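Local coordinates for protein ABC transporter (Thermotoga maritima, PDB 1JI0) that binds ATP and, as an ABC-transporter ATPase subunit, probably hydrolyses it to drive the uptake of branched-chain amino acids across the membrane, at residues Tyr208-Glu213 and Val218-Ala223. Sequence-based numbering, arbitrary orientation.
Sequences YGYVLE and VLEGKA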
# COMPACT_ATOMS: atom_id res chain seq x y z
N TYR A 208 -5.35 11.13 5.38
CA TYR A 208 -5.24 12.12 4.32
C TYR A 208 -5.43 11.44 2.98
O TYR A 208 -5.11 10.26 2.84
CB TYR A 208 -3.85 12.76 4.38
CG TYR A 208 -3.72 14.09 3.69
CD1 TYR A 208 -4.07 15.27 4.36
CD2 TYR A 208 -3.26 14.18 2.38
CE1 TYR A 208 -3.95 16.51 3.73
CE2 TYR A 208 -3.13 15.41 1.74
CZ TYR A 208 -3.48 16.57 2.42
OH TYR A 208 -3.34 17.80 1.80
N GLY A 209 -5.93 12.17 2.00
CA GLY A 209 -6.14 11.59 0.69
C GLY A 209 -5.75 12.51 -0.46
O GLY A 209 -5.68 13.73 -0.30
N TYR A 210 -5.48 11.90 -1.61
CA TYR A 210 -5.11 12.62 -2.82
C TYR A 210 -5.97 12.05 -3.96
O TYR A 210 -6.08 10.84 -4.11
CB TYR A 210 -3.64 12.40 -3.16
CG TYR A 210 -2.65 13.02 -2.21
CD1 TYR A 210 -2.21 12.34 -1.08
CD2 TYR A 210 -2.15 14.30 -2.45
CE1 TYR A 210 -1.28 12.92 -0.21
CE2 TYR A 210 -1.23 14.88 -1.59
CZ TYR A 210 -0.80 14.19 -0.48
OH TYR A 210 0.10 14.78 0.38
N VAL A 211 -6.58 12.93 -4.74
CA VAL A 211 -7.43 12.49 -5.84
C VAL A 211 -6.65 12.66 -7.15
O VAL A 211 -6.38 13.78 -7.58
CB VAL A 211 -8.74 13.29 -5.92
CG1 VAL A 211 -9.61 12.76 -7.05
CG2 VAL A 211 -9.50 13.17 -4.61
N LEU A 212 -6.29 11.53 -7.75
CA LEU A 212 -5.54 11.50 -9.00
C LEU A 212 -6.47 11.33 -10.21
O LEU A 212 -7.27 10.40 -10.26
CB LEU A 212 -4.52 10.35 -8.95
CG LEU A 212 -3.47 10.13 -10.06
CD1 LEU A 212 -2.43 11.24 -10.05
CD2 LEU A 212 -2.78 8.79 -9.83
N GLU A 213 -6.37 12.25 -11.17
CA GLU A 213 -7.18 12.21 -12.38
C GLU A 213 -6.26 12.46 -13.57
O GLU A 213 -5.67 13.54 -13.68
CB GLU A 213 -8.28 13.27 -12.37
CG GLU A 213 -9.30 13.10 -11.27
CD GLU A 213 -10.57 13.90 -11.52
OE1 GLU A 213 -10.47 15.06 -11.98
OE2 GLU A 213 -11.68 13.37 -11.25
N VAL A 218 -5.99 16.54 -8.46
CA VAL A 218 -6.94 17.64 -8.60
C VAL A 218 -7.46 18.12 -7.25
O VAL A 218 -8.05 19.19 -7.14
CB VAL A 218 -8.14 17.23 -9.49
CG1 VAL A 218 -7.64 16.87 -10.88
CG2 VAL A 218 -8.87 16.03 -8.88
N LEU A 219 -7.24 17.31 -6.21
CA LEU A 219 -7.71 17.65 -4.88
C LEU A 219 -6.99 16.79 -3.85
O LEU A 219 -6.67 15.63 -4.12
CB LEU A 219 -9.22 17.39 -4.79
CG LEU A 219 -9.97 17.76 -3.51
CD1 LEU A 219 -9.88 19.25 -3.27
CD2 LEU A 219 -11.43 17.35 -3.65
N GLU A 220 -6.74 17.36 -2.68
CA GLU A 220 -6.09 16.61 -1.61
C GLU A 220 -6.59 17.20 -0.30
O GLU A 220 -7.13 18.31 -0.28
CB GLU A 220 -4.57 16.72 -1.70
CG GLU A 220 -4.03 18.12 -1.48
CD GLU A 220 -2.51 18.16 -1.40
OE1 GLU A 220 -1.85 18.22 -2.46
OE2 GLU A 220 -1.98 18.13 -0.27
N GLY A 221 -6.43 16.46 0.79
CA GLY A 221 -6.85 16.97 2.08
C GLY A 221 -7.22 15.89 3.06
O GLY A 221 -7.23 14.71 2.73
N LYS A 222 -7.50 16.30 4.30
CA LYS A 222 -7.91 15.39 5.36
C LYS A 222 -9.01 14.49 4.79
O LYS A 222 -9.92 14.96 4.12
CB LYS A 222 -8.44 16.20 6.54
CG LYS A 222 -8.95 15.38 7.71
CD LYS A 222 -9.33 16.29 8.87
CE LYS A 222 -9.85 15.49 10.05
NZ LYS A 222 -10.22 16.40 11.18
N ALA A 223 -8.90 13.19 5.06
CA ALA A 223 -9.87 12.22 4.54
C ALA A 223 -11.33 12.53 4.85
O ALA A 223 -12.18 12.48 3.97
CB ALA A 223 -9.52 10.82 5.05
O HOH W 1 0.56 17.31 0.24
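Tyr208 lays one face of its ring over the backbone of Gly221, CE1 standing 3.4 Å from Gly221 CA. The ring swings back across the neighbouring strand because chi1 of -160° sets CG opposite the backbone N, although CB starts out away from it. Its hydroxyl then gives a very short hydrogen bond, Tyr208 OH to Glu220 OE2 at 2.5 Å, the oxygen lying at the ring edge and the carboxylate plane turned 86° from the ring. A phenylalanine here would probably leave Glu220 OE2 without its hydroxyl partner and the carboxylate freer to turn. Gly209 pairs with Gly221 through two backbone hydrogen bonds, Gly209 N to Gly221 O at 2.9 Å and Gly221 N to Gly209 O at 3.0 Å; at its backbone angles a side chain on Gly221 would collide with the carbonyl oxygen of Glu220. Tyr210 runs alongside Glu220, Tyr210 CD2 lying 3.5 Å from Glu220 CB, and its hydroxyl, also bonded to Lys28 N, shares a water with Glu220 OE2. Val211 N reaches Leu219 O at 2.8 Å, while Val211 CG1 packs 3.8 Å from Val218 CG2. Glu213 crosses Val218 at about a right angle, its OE2 bonded to Tyr236. Strands 208-213 and 216-222 form an antiparallel beta hairpin at the edge of the mixed sheet of the P-loop ATPase core, 208-213 pairing in parallel with strand 34-38, which leads into the Walker A loop.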